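Local atomic coordinates of periplasmic binding protein/LacI transcriptional regulator (Burkholderia multivorans, PDB entry 4YLE), a protein that probably binds a sugar or similar small solute outside the cytoplasmic membrane and hands it to an ABC transporter for import. Residues L137-V142 with R298-L303; G117-N122 with D288-A293; V97-D102 with V121-R126. All blocks are in the same frame, centred on the assembly; numbering follows the deposited sequence.

Contact 1 of 3, residues L137-V142 with R298-L303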
ATOM      1  N   LEU A 137      12.402 -15.217  12.768  1.00 51.53           N
ATOM      2  CA  LEU A 137      11.857 -15.390  11.433  1.00 49.13           C
ATOM      3  C   LEU A 137      12.433 -14.397  10.436  1.00 48.28           C
ATOM      4  O   LEU A 137      12.442 -13.185  10.676  1.00 46.28           O
ATOM      5  CB  LEU A 137      10.337 -15.255  11.502  1.00 53.79           C
ATOM      6  CG  LEU A 137       9.492 -15.652  10.305  1.00 53.10           C
ATOM      7  CD1 LEU A 137       9.924 -16.974   9.717  1.00 52.25           C
ATOM      8  CD2 LEU A 137       8.047 -15.713  10.770  1.00 60.45           C
ATOM      9  N   ASN A 138      12.925 -14.926   9.320  1.00 43.57           N
ATOM     10  CA  ASN A 138      13.426 -14.103   8.234  1.00 40.84           C
ATOM     11  C   ASN A 138      12.454 -14.116   7.082  1.00 37.71           C
ATOM     12  O   ASN A 138      12.108 -15.175   6.575  1.00 40.83           O
ATOM     13  CB  ASN A 138      14.798 -14.602   7.778  1.00 41.80           C
ATOM     14  CG  ASN A 138      15.419 -13.703   6.732  1.00 48.17           C
ATOM     15  OD1 ASN A 138      15.710 -14.132   5.614  1.00 59.54           O
ATOM     16  ND2 ASN A 138      15.610 -12.436   7.086  1.00 46.25           N
ATOM     17  N   VAL A 139      12.022 -12.924   6.672  1.00 35.48           N
ATOM     18  CA  VAL A 139      11.130 -12.769   5.531  1.00 32.50           C
ATOM     19  C   VAL A 139      11.660 -11.662   4.615  1.00 30.19           C
ATOM     20  O   VAL A 139      11.641 -10.476   4.992  1.00 32.27           O
ATOM     21  CB  VAL A 139       9.689 -12.440   5.981  1.00 32.20           C
ATOM     22  CG1 VAL A 139       8.749 -12.435   4.781  1.00 29.67           C
ATOM     23  CG2 VAL A 139       9.223 -13.464   7.017  1.00 34.93           C
ATOM     24  N   PRO A 140      12.134 -12.032   3.413  1.00 30.44           N
ATOM     25  CA  PRO A 140      12.551 -10.988   2.470  1.00 32.57           C
ATOM     26  C   PRO A 140      11.419 -10.046   2.112  1.00 31.50           C
ATOM     27  O   PRO A 140      10.272 -10.479   2.040  1.00 27.03           O
ATOM     28  CB  PRO A 140      12.994 -11.789   1.235  1.00 36.46           C
ATOM     29  CG  PRO A 140      12.300 -13.066   1.339  1.00 36.84           C
ATOM     30  CD  PRO A 140      12.244 -13.371   2.808  1.00 31.80           C
ATOM     31  N   PHE A 141      11.755  -8.777   1.902  1.00 26.73           N
ATOM     32  CA  PHE A 141      10.775  -7.753   1.553  1.00 23.00           C
ATOM     33  C   PHE A 141      11.068  -7.214   0.171  1.00 23.84           C
ATOM     34  O   PHE A 141      12.234  -6.962  -0.168  1.00 26.45           O
ATOM     35  CB  PHE A 141      10.782  -6.621   2.598  1.00 30.01           C
ATOM     36  CG  PHE A 141       9.748  -5.568   2.316  1.00 24.46           C
ATOM     37  CD1 PHE A 141       8.412  -5.879   2.401  1.00 21.08           C
ATOM     38  CD2 PHE A 141      10.104  -4.301   1.904  1.00 26.73           C
ATOM     39  CE1 PHE A 141       7.431  -4.915   2.091  1.00 22.11           C
ATOM     40  CE2 PHE A 141       9.131  -3.355   1.617  1.00 26.46           C
ATOM     41  CZ  PHE A 141       7.817  -3.673   1.704  1.00 23.11           C
ATOM     42  N   VAL A 142      10.007  -7.106  -0.629  1.00 17.97           N
ATOM     43  CA  VAL A 142       9.998  -6.388  -1.897  1.00 15.93           C
ATOM     44  C   VAL A 142       8.945  -5.297  -1.838  1.00 17.66           C
ATOM     45  O   VAL A 142       7.754  -5.571  -1.728  1.00 16.98           O
ATOM     46  CB  VAL A 142       9.702  -7.351  -3.053  1.00 25.00           C
ATOM     47  CG1 VAL A 142       9.671  -6.618  -4.384  1.00 25.76           C
ATOM     48  CG2 VAL A 142      10.706  -8.484  -3.060  1.00 28.32           C
ATOM     49  N   ARG A 298      16.859 -22.928  -1.675  1.00 34.40           N
ATOM     50  CA  ARG A 298      17.231 -22.133  -0.512  1.00 39.05           C
ATOM     51  C   ARG A 298      16.244 -22.325   0.609  1.00 44.09           C
ATOM     52  O   ARG A 298      15.058 -22.541   0.365  1.00 44.64           O
ATOM     53  CB  ARG A 298      17.276 -20.639  -0.833  1.00 36.71           C
ATOM     54  CG  ARG A 298      18.195 -20.254  -1.957  1.00 37.88           C
ATOM     55  CD  ARG A 298      19.630 -20.308  -1.517  1.00 49.70           C
ATOM     56  NE  ARG A 298      20.526 -20.068  -2.640  1.00 46.11           N
ATOM     57  CZ  ARG A 298      21.845 -20.171  -2.580  1.00 58.58           C
ATOM     58  NH1 ARG A 298      22.437 -20.518  -1.446  1.00 65.08           N
ATOM     59  NH2 ARG A 298      22.573 -19.935  -3.659  1.00 66.02           N
ATOM     60  N   LYS A 299      16.740 -22.204   1.835  1.00 39.72           N
ATOM     61  CA  LYS A 299      15.890 -22.203   3.016  1.00 42.49           C
ATOM     62  C   LYS A 299      15.448 -20.789   3.343  1.00 44.45           C
ATOM     63  O   LYS A 299      16.188 -19.833   3.116  1.00 38.18           O
ATOM     64  CB  LYS A 299      16.622 -22.787   4.214  1.00 40.30           C
ATOM     65  CG  LYS A 299      17.135 -24.174   3.991  1.00 43.12           C
ATOM     66  CD  LYS A 299      17.858 -24.678   5.235  1.00 49.19           C
ATOM     67  CE  LYS A 299      18.230 -26.147   5.099  1.00 64.67           C
ATOM     68  NZ  LYS A 299      17.029 -26.983   4.838  1.00 60.12           N
ATOM     69  N   GLN A 300      14.246 -20.662   3.895  1.00 34.11           N
ATOM     70  CA  GLN A 300      13.722 -19.357   4.294  1.00 41.78           C
ATOM     71  C   GLN A 300      14.749 -18.503   5.051  1.00 35.52           C
ATOM     72  O   GLN A 300      14.896 -17.306   4.775  1.00 39.89           O
ATOM     73  CB  GLN A 300      12.486 -19.547   5.161  1.00 32.29           C
ATOM     74  CG  GLN A 300      11.793 -18.246   5.534  1.00 30.78           C
ATOM     75  CD  GLN A 300      11.067 -17.625   4.337  1.00 28.51           C
ATOM     76  OE1 GLN A 300      10.602 -18.333   3.442  1.00 27.67           O
ATOM     77  NE2 GLN A 300      10.959 -16.309   4.331  1.00 32.48           N
ATOM     78  N   ALA A 301      15.444 -19.123   6.003  1.00 37.50           N
ATOM     79  CA  ALA A 301      16.423 -18.426   6.837  1.00 41.61           C
ATOM     80  C   ALA A 301      17.535 -17.783   6.008  1.00 49.02           C
ATOM     81  O   ALA A 301      18.179 -16.830   6.435  1.00 49.38           O
ATOM     82  CB  ALA A 301      17.023 -19.393   7.845  1.00 43.72           C
ATOM     83  N   GLU A 302      17.728 -18.317   4.811  1.00 42.59           N
ATOM     84  CA  GLU A 302      18.774 -17.893   3.898  1.00 45.55           C
ATOM     85  C   GLU A 302      18.450 -16.618   3.125  1.00 45.19           C
ATOM     86  O   GLU A 302      19.341 -16.006   2.548  1.00 45.90           O
ATOM     87  CB  GLU A 302      19.033 -19.019   2.891  1.00 50.19           C
ATOM     88  CG  GLU A 302      20.429 -19.517   2.840  1.00 51.33           C
ATOM     89  CD  GLU A 302      20.559 -20.720   1.932  1.00 53.40           C
ATOM     90  OE1 GLU A 302      19.622 -21.546   1.888  1.00 49.41           O
ATOM     91  OE2 GLU A 302      21.601 -20.845   1.265  1.00 63.95           O
ATOM     92  N   LEU A 303      17.180 -16.226   3.118  1.00 38.33           N
ATOM     93  CA  LEU A 303      16.693 -15.173   2.237  1.00 34.58           C
ATOM     94  C   LEU A 303      16.784 -13.791   2.871  1.00 47.80           C
ATOM     95  O   LEU A 303      17.868 -13.207   2.913  1.00 50.12           O
ATOM     96  CB  LEU A 303      15.256 -15.476   1.846  1.00 32.57           C
ATOM     97  CG  LEU A 303      15.071 -16.883   1.273  1.00 32.44           C
ATOM     98  CD1 LEU A 303      13.608 -17.122   0.911  1.00 39.51           C
ATOM     99  CD2 LEU A 303      15.994 -17.133   0.070  1.00 40.08           C
TER
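Gln300 sends CG away from its own backbone N (chi1 -175°) and then turns sharply at the next bond (chi2 72°), which swings its carboxamide round to the main chain of Asn138. There NE2 gives a hydrogen bond to Asn138 O, 2.8 Å long and close to straight at 167°. The donor meets the oxygen on a lone pair in the carbonyl plane, and the acceptor lies in the plane of the Gln300 amide. The other end of the amide is used as well: Gln300 OE1 accepts from Val120 N of strand 119-123, so the group is fixed at both ends and its rotation is set. It bridges two backbone segments of the same chain, which pair directly only farther on, where Pro140 bonds to Asn122. Pro140 packs beside this bond, with its CD 3.6 Å from Gln300 NE2. The same ring meets Leu303, whose CB sits 3.8 Å from both Pro140 CD and Pro140 CG. The isobutyl group of Leu303 continues inward to Ile119 and Ala293, while the CB of Asn138 points toward the 3-10 turn.

The short 3-10 turn is held from within. Leu303 N bonds to Gln300 O at 3.0 Å, and Glu302 folds back to take Lys299 N on OE1, also at 3.0 Å. A salt bridge of 2.9 Å from Arg298 NH1 to Glu302 OE2, approached from above the carboxylate plane, lies on the exposed side. The whole is a surface contact in which the loop between helix 279-295 and strand 308-314 packs against the loop that leads into strand 141-144, a peripheral connection of an alpha/beta lobe of the periplasmic binding protein fold.

Contact 2 of 3, residues G117-N122 with D288-A293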
ATOM      1  N   GLY A 117       7.643 -25.335   5.508  1.00 53.75           N
ATOM      2  CA  GLY A 117       8.542 -25.480   4.381  1.00 47.42           C
ATOM      3  C   GLY A 117       8.181 -24.613   3.187  1.00 43.95           C
ATOM      4  O   GLY A 117       8.740 -24.783   2.104  1.00 42.90           O
ATOM      5  N   ILE A 118       7.246 -23.686   3.378  1.00 42.42           N
ATOM      6  CA  ILE A 118       6.852 -22.771   2.310  1.00 39.24           C
ATOM      7  C   ILE A 118       7.760 -21.547   2.327  1.00 37.24           C
ATOM      8  O   ILE A 118       8.106 -21.040   3.391  1.00 38.03           O
ATOM      9  CB  ILE A 118       5.369 -22.350   2.474  1.00 38.72           C
ATOM     10  CG1 ILE A 118       4.470 -23.597   2.452  1.00 41.05           C
ATOM     11  CG2 ILE A 118       4.951 -21.356   1.399  1.00 35.58           C
ATOM     12  CD1 ILE A 118       3.000 -23.321   2.716  1.00 46.87           C
ATOM     13  N   ILE A 119       8.152 -21.073   1.149  1.00 35.87           N
ATOM     14  CA  ILE A 119       8.918 -19.845   1.049  1.00 32.97           C
ATOM     15  C   ILE A 119       7.906 -18.703   1.106  1.00 31.11           C
ATOM     16  O   ILE A 119       6.937 -18.702   0.367  1.00 30.00           O
ATOM     17  CB  ILE A 119       9.772 -19.805  -0.265  1.00 31.54           C
ATOM     18  CG1 ILE A 119      10.832 -20.922  -0.232  1.00 33.52           C
ATOM     19  CG2 ILE A 119      10.449 -18.432  -0.488  1.00 33.38           C
ATOM     20  CD1 ILE A 119      11.835 -20.806   0.921  1.00 35.24           C
ATOM     21  N   VAL A 120       8.123 -17.753   2.003  1.00 31.05           N
ATOM     22  CA  VAL A 120       7.277 -16.552   2.064  1.00 29.33           C
ATOM     23  C   VAL A 120       8.073 -15.320   1.732  1.00 27.47           C
ATOM     24  O   VAL A 120       9.139 -15.104   2.281  1.00 28.39           O
ATOM     25  CB  VAL A 120       6.663 -16.393   3.457  1.00 34.04           C
ATOM     26  CG1 VAL A 120       5.769 -15.158   3.511  1.00 33.98           C
ATOM     27  CG2 VAL A 120       5.910 -17.675   3.861  1.00 33.35           C
ATOM     28  N   VAL A 121       7.516 -14.501   0.835  1.00 25.07           N
ATOM     29  CA  VAL A 121       8.058 -13.218   0.464  1.00 23.25           C
ATOM     30  C   VAL A 121       6.998 -12.190   0.798  1.00 22.34           C
ATOM     31  O   VAL A 121       5.831 -12.401   0.527  1.00 21.96           O
ATOM     32  CB  VAL A 121       8.395 -13.158  -1.028  1.00 21.30           C
ATOM     33  CG1 VAL A 121       8.948 -11.811  -1.404  1.00 19.68           C
ATOM     34  CG2 VAL A 121       9.408 -14.265  -1.407  1.00 22.40           C
ATOM     35  N   ASN A 122       7.450 -11.104   1.395  1.00 22.26           N
ATOM     36  CA  ASN A 122       6.623 -10.004   1.883  1.00 21.77           C
ATOM     37  C   ASN A 122       6.690  -8.912   0.834  1.00 19.70           C
ATOM     38  O   ASN A 122       7.790  -8.492   0.467  1.00 20.64           O
ATOM     39  CB  ASN A 122       7.203  -9.563   3.230  1.00 23.73           C
ATOM     40  CG  ASN A 122       6.473  -8.421   3.910  1.00 23.75           C
ATOM     41  OD1 ASN A 122       6.966  -7.956   4.929  1.00 25.42           O
ATOM     42  ND2 ASN A 122       5.310  -7.997   3.402  1.00 22.48           N
ATOM     43  N   ASP A 288       9.158 -13.587  -8.439  1.00 17.41           N
ATOM     44  CA  ASP A 288      10.498 -13.959  -8.928  1.00 17.87           C
ATOM     45  C   ASP A 288      11.439 -14.294  -7.779  1.00 18.73           C
ATOM     46  O   ASP A 288      12.216 -15.262  -7.856  1.00 23.07           O
ATOM     47  CB  ASP A 288      11.112 -12.845  -9.768  1.00 23.79           C
ATOM     48  CG  ASP A 288      10.722 -12.916 -11.234  1.00 51.50           C
ATOM     49  OD1 ASP A 288      10.162 -13.954 -11.673  1.00 49.13           O
ATOM     50  OD2 ASP A 288      11.007 -11.920 -11.948  1.00 53.07           O
ATOM     51  N   THR A 289      11.372 -13.495  -6.718  1.00 18.17           N
ATOM     52  CA  THR A 289      12.179 -13.717  -5.531  1.00 22.11           C
ATOM     53  C   THR A 289      11.931 -15.130  -4.984  1.00 22.89           C
ATOM     54  O   THR A 289      12.878 -15.873  -4.666  1.00 23.41           O
ATOM     55  CB  THR A 289      11.873 -12.656  -4.445  1.00 20.95           C
ATOM     56  OG1 THR A 289      12.285 -11.370  -4.919  1.00 23.25           O
ATOM     57  CG2 THR A 289      12.654 -12.983  -3.172  1.00 22.61           C
ATOM     58  N   ALA A 290      10.661 -15.514  -4.908  1.00 20.49           N
ATOM     59  CA  ALA A 290      10.281 -16.822  -4.392  1.00 25.93           C
ATOM     60  C   ALA A 290      10.758 -17.936  -5.329  1.00 24.04           C
ATOM     61  O   ALA A 290      11.327 -18.938  -4.897  1.00 24.68           O
ATOM     62  CB  ALA A 290       8.778 -16.877  -4.201  1.00 22.86           C
ATOM     63  N   LEU A 291      10.540 -17.754  -6.626  1.00 20.96           N
ATOM     64  CA  LEU A 291      10.925 -18.776  -7.588  1.00 21.11           C
ATOM     65  C   LEU A 291      12.454 -18.956  -7.638  1.00 22.77           C
ATOM     66  O   LEU A 291      12.944 -20.055  -7.831  1.00 24.21           O
ATOM     67  CB  LEU A 291      10.376 -18.430  -8.988  1.00 26.86           C
ATOM     68  CG  LEU A 291       8.846 -18.405  -9.157  1.00 24.50           C
ATOM     69  CD1 LEU A 291       8.458 -17.914 -10.535  1.00 27.23           C
ATOM     70  CD2 LEU A 291       8.207 -19.766  -8.917  1.00 27.48           C
ATOM     71  N   LYS A 292      13.196 -17.870  -7.482  1.00 22.84           N
ATOM     72  CA  LYS A 292      14.650 -17.950  -7.488  1.00 24.98           C
ATOM     73  C   LYS A 292      15.134 -18.756  -6.278  1.00 27.27           C
ATOM     74  O   LYS A 292      16.015 -19.627  -6.388  1.00 28.09           O
ATOM     75  CB  LYS A 292      15.241 -16.535  -7.520  1.00 24.84           C
ATOM     76  CG  LYS A 292      15.099 -15.923  -8.906  1.00 31.03           C
ATOM     77  CD  LYS A 292      15.792 -14.594  -9.031  1.00 30.91           C
ATOM     78  CE  LYS A 292      15.737 -14.099 -10.471  1.00 51.77           C
ATOM     79  NZ  LYS A 292      16.405 -12.775 -10.627  1.00 65.09           N
ATOM     80  N   ALA A 293      14.513 -18.508  -5.130  1.00 25.27           N
ATOM     81  CA  ALA A 293      14.833 -19.255  -3.922  1.00 26.70           C
ATOM     82  C   ALA A 293      14.540 -20.723  -4.159  1.00 28.49           C
ATOM     83  O   ALA A 293      15.366 -21.582  -3.859  1.00 29.46           O
ATOM     84  CB  ALA A 293      14.052 -18.716  -2.736  1.00 25.73           C
TER
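Val121 makes the tight part of this strand-on-helix contact. Its CG1 is anti to the backbone N (chi1 180°), which turns the other branch, CG2, onto two residues of helix 279-295: it lies 3.9 Å from Ala290 CB and 3.9 Å from Thr289 CG2. The methyl of Thr289 is the branch that faces the strand, crossing Val121 at a slant; its hydroxyl OG1 is bonded to Phe285 O, one turn back in the helix, and so brings no unpaired polar group to the interface.

Toward the start of the strand the fit is looser. Ile119 CG2 approaches Ala290 CA to 4.2 Å and Ala293 CB to 4.3 Å. Small alanines on this face let the axes of the short segments 119-122 and 288-293 come within 8.3 Å, with their directions 153° apart, nearly antiparallel. Val120 turns to the other face of the sheet, against Val110, Ala113 and Val114 of helix 107-115. The solvent side is plain at both margins: Lys292 extends outward from the far side of helix 279-295, and exposed Gly117, with positive phi, is the C' residue of a Schellman motif ending helix 107-115.

Methyl groups alone meet side chain to side chain here, and the four touching residues other than Thr289 are buried, so at this place helix and strand probably meet through shape and exclusion of water, without a directional bond between the two segments.

Contact 3 of 3, residues V97-D102 with V121-R126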
ATOM      1  N   VAL A  97       3.394 -15.138  -1.556  1.00 24.45           N
ATOM      2  CA  VAL A  97       3.781 -13.758  -1.722  1.00 22.99           C
ATOM      3  C   VAL A  97       2.662 -12.945  -1.089  1.00 25.04           C
ATOM      4  O   VAL A  97       1.542 -12.968  -1.591  1.00 20.17           O
ATOM      5  CB  VAL A  97       3.949 -13.384  -3.196  1.00 19.62           C
ATOM      6  CG1 VAL A  97       4.338 -11.940  -3.328  1.00 19.31           C
ATOM      7  CG2 VAL A  97       5.024 -14.295  -3.863  1.00 19.10           C
ATOM      8  N   LEU A  98       2.957 -12.281   0.029  1.00 21.06           N
ATOM      9  CA  LEU A  98       1.921 -11.721   0.867  1.00 21.61           C
ATOM     10  C   LEU A  98       2.058 -10.202   0.976  1.00 21.71           C
ATOM     11  O   LEU A  98       3.146  -9.708   1.290  1.00 20.10           O
ATOM     12  CB  LEU A  98       1.993 -12.343   2.262  1.00 24.21           C
ATOM     13  CG  LEU A  98       1.081 -11.739   3.336  1.00 25.24           C
ATOM     14  CD1 LEU A  98      -0.377 -12.007   3.021  1.00 25.34           C
ATOM     15  CD2 LEU A  98       1.482 -12.292   4.711  1.00 27.93           C
ATOM     16  N   ALA A  99       0.952  -9.488   0.707  1.00 20.09           N
ATOM     17  CA  ALA A  99       0.790  -8.043   1.022  1.00 23.74           C
ATOM     18  C   ALA A  99      -0.085  -7.921   2.271  1.00 23.90           C
ATOM     19  O   ALA A  99      -1.308  -7.950   2.165  1.00 20.28           O
ATOM     20  CB  ALA A  99       0.148  -7.284  -0.143  1.00 18.03           C
ATOM     21  N   PRO A 100       0.534  -7.826   3.464  1.00 21.80           N
ATOM     22  CA  PRO A 100      -0.255  -8.069   4.684  1.00 24.05           C
ATOM     23  C   PRO A 100      -1.160  -6.908   5.082  1.00 24.23           C
ATOM     24  O   PRO A 100      -0.768  -5.740   4.959  1.00 23.09           O
ATOM     25  CB  PRO A 100       0.825  -8.324   5.743  1.00 26.63           C
ATOM     26  CG  PRO A 100       2.036  -7.670   5.243  1.00 25.58           C
ATOM     27  CD  PRO A 100       1.980  -7.727   3.747  1.00 22.37           C
ATOM     28  N   ALA A 101      -2.362  -7.235   5.544  1.00 26.08           N
ATOM     29  CA  ALA A 101      -3.356  -6.227   5.923  1.00 25.36           C
ATOM     30  C   ALA A 101      -3.007  -5.545   7.247  1.00 32.63           C
ATOM     31  O   ALA A 101      -3.508  -4.442   7.543  1.00 27.15           O
ATOM     32  CB  ALA A 101      -4.731  -6.860   6.016  1.00 26.52           C
ATOM     33  N   ASP A 102      -2.169  -6.227   8.032  1.00 29.26           N
ATOM     34  CA  ASP A 102      -1.710  -5.781   9.350  1.00 31.21           C
ATOM     35  C   ASP A 102      -0.245  -6.187   9.495  1.00 38.47           C
ATOM     36  O   ASP A 102       0.085  -7.334   9.233  1.00 31.90           O
ATOM     37  CB  ASP A 102      -2.558  -6.428  10.440  1.00 33.99           C
ATOM     38  CG  ASP A 102      -2.290  -5.865  11.815  1.00 41.66           C
ATOM     39  OD1 ASP A 102      -1.118  -5.846  12.249  1.00 38.56           O
ATOM     40  OD2 ASP A 102      -3.267  -5.457  12.481  1.00 47.27           O
ATOM     41  N   VAL A 121       7.516 -14.501   0.835  1.00 25.07           N
ATOM     42  CA  VAL A 121       8.058 -13.218   0.464  1.00 23.25           C
ATOM     43  C   VAL A 121       6.998 -12.190   0.798  1.00 22.34           C
ATOM     44  O   VAL A 121       5.831 -12.401   0.527  1.00 21.96           O
ATOM     45  CB  VAL A 121       8.395 -13.158  -1.028  1.00 21.30           C
ATOM     46  CG1 VAL A 121       8.948 -11.811  -1.404  1.00 19.68           C
ATOM     47  CG2 VAL A 121       9.408 -14.265  -1.407  1.00 22.40           C
ATOM     48  N   ASN A 122       7.450 -11.104   1.395  1.00 22.26           N
ATOM     49  CA  ASN A 122       6.623 -10.004   1.883  1.00 21.77           C
ATOM     50  C   ASN A 122       6.690  -8.912   0.834  1.00 19.70           C
ATOM     51  O   ASN A 122       7.790  -8.492   0.467  1.00 20.64           O
ATOM     52  CB  ASN A 122       7.203  -9.563   3.230  1.00 23.73           C
ATOM     53  CG  ASN A 122       6.473  -8.421   3.910  1.00 23.75           C
ATOM     54  OD1 ASN A 122       6.966  -7.956   4.929  1.00 25.42           O
ATOM     55  ND2 ASN A 122       5.310  -7.997   3.402  1.00 22.48           N
ATOM     56  N   ILE A 123       5.543  -8.450   0.362  1.00 19.75           N
ATOM     57  CA  ILE A 123       5.523  -7.262  -0.483  1.00 18.46           C
ATOM     58  C   ILE A 123       4.632  -6.147   0.061  1.00 17.29           C
ATOM     59  O   ILE A 123       3.834  -6.398   0.946  1.00 18.59           O
ATOM     60  CB  ILE A 123       5.046  -7.580  -1.912  1.00 16.13           C
ATOM     61  CG1 ILE A 123       3.554  -7.955  -1.946  1.00 19.09           C
ATOM     62  CG2 ILE A 123       5.921  -8.724  -2.533  1.00 16.23           C
ATOM     63  CD1 ILE A 123       2.996  -8.229  -3.380  1.00 16.24           C
ATOM     64  N   ASP A 124       4.826  -4.927  -0.477  1.00 15.03           N
ATOM     65  CA  ASP A 124       3.924  -3.766  -0.292  1.00 14.91           C
ATOM     66  C   ASP A 124       4.050  -3.155   1.100  1.00 17.75           C
ATOM     67  O   ASP A 124       4.615  -2.070   1.274  1.00 20.56           O
ATOM     68  CB  ASP A 124       2.481  -4.168  -0.577  1.00 17.97           C
ATOM     69  CG  ASP A 124       1.492  -3.026  -0.364  1.00 18.78           C
ATOM     70  OD1 ASP A 124       1.912  -1.869  -0.415  1.00 21.61           O
ATOM     71  OD2 ASP A 124       0.284  -3.295  -0.164  1.00 28.70           O
ATOM     72  N   ASN A 125       3.546  -3.872   2.093  1.00 18.74           N
ATOM     73  CA  ASN A 125       3.542  -3.397   3.458  1.00 22.04           C
ATOM     74  C   ASN A 125       4.399  -4.309   4.309  1.00 21.38           C
ATOM     75  O   ASN A 125       4.117  -5.488   4.436  1.00 22.33           O
ATOM     76  CB  ASN A 125       2.128  -3.359   4.006  1.00 20.09           C
ATOM     77  CG  ASN A 125       2.091  -3.048   5.466  1.00 22.41           C
ATOM     78  OD1 ASN A 125       2.848  -2.189   5.963  1.00 25.64           O
ATOM     79  ND2 ASN A 125       1.190  -3.729   6.198  1.00 25.16           N
ATOM     80  N   ARG A 126       5.444  -3.763   4.890  1.00 23.88           N
ATOM     81  CA  ARG A 126       6.412  -4.586   5.572  1.00 24.57           C
ATOM     82  C   ARG A 126       5.890  -5.088   6.908  1.00 27.22           C
ATOM     83  O   ARG A 126       5.358  -4.326   7.706  1.00 28.25           O
ATOM     84  CB  ARG A 126       7.712  -3.816   5.766  1.00 30.98           C
ATOM     85  CG  ARG A 126       8.896  -4.701   6.096  1.00 45.88           C
ATOM     86  CD  ARG A 126      10.049  -3.871   6.600  1.00 46.38           C
ATOM     87  NE  ARG A 126      10.482  -2.893   5.606  1.00 49.25           N
ATOM     88  CZ  ARG A 126      11.584  -3.003   4.867  1.00 60.50           C
ATOM     89  NH1 ARG A 126      12.404  -4.053   5.000  1.00 58.43           N
ATOM     90  NH2 ARG A 126      11.871  -2.044   3.992  1.00 57.09           N
TER
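Val97 and Ile123 touch across two parallel neighbours, strands 95-98 and 119-123, the two strands of a beta-alpha-beta unit whose crossover helix is 107-115. Val97 CG1 lies 3.7 Å from Ile123 CG2. Ile123 has an uncommon rotamer, with CG1 lodged between its backbone N and carbonyl carbon (chi1 69°); this puts CG1 3.9 Å from Ala99 CB while CG2 stays on Val97. The ladder itself runs from Leu98 N to Val121 O and from Ile123 N to Leu98 O, both 2.9 Å.

At the strand end and in the loop after it, two asparagines tie the backbone together. Asn122 is fully extended, CG opposite the backbone N (chi1 -180°), and carries its amide forward to the loop: ND2 gives a bond of 3.0 Å to Asn125 O and a weak one to Leu98 O, while OD1 accepts from Leu127 N. Pro100 is wedged against this group at about a right angle, its CG just 3.1 Å from Asn125 O. Just after the strand, Asn125 N bonds to Ile123 O in a classic gamma-turn centred on Asp124, which has positive phi. That carboxylate bonds through OD1 to an unidentified ligand and pairs through OD2 with Lys40, consistent with a place in the solute-binding cleft. Farther out, Asn125 ND2 reaches Pro100 O at 3.1 Å, nearly straight at 174°, coming from above the carbonyl plane.

In the fold
Strand 119-123 is common ground: contacts 2 and 3 share Val121 and Asn122, and contact 1 meets the strand through Gln300 and through backbone pairing with strand 141-144. Contacts 2 and 3 are buried, whereas contact 1 lies at the surface, with its centre about 8 Å from that of contact 2. Their chemistry follows their place. Contact 2 is wholly apolar, a helix covering one face of the sheet. Contact 3 joins neighbouring strands by backbone bonds, then turns polar where the loops approach the ligand. Contact 1 combines one side-chain amide bond with a small apolar contact, charged groups beside it. Contact 3, whose centre lies about 9 Å from that of the chain, is the innermost.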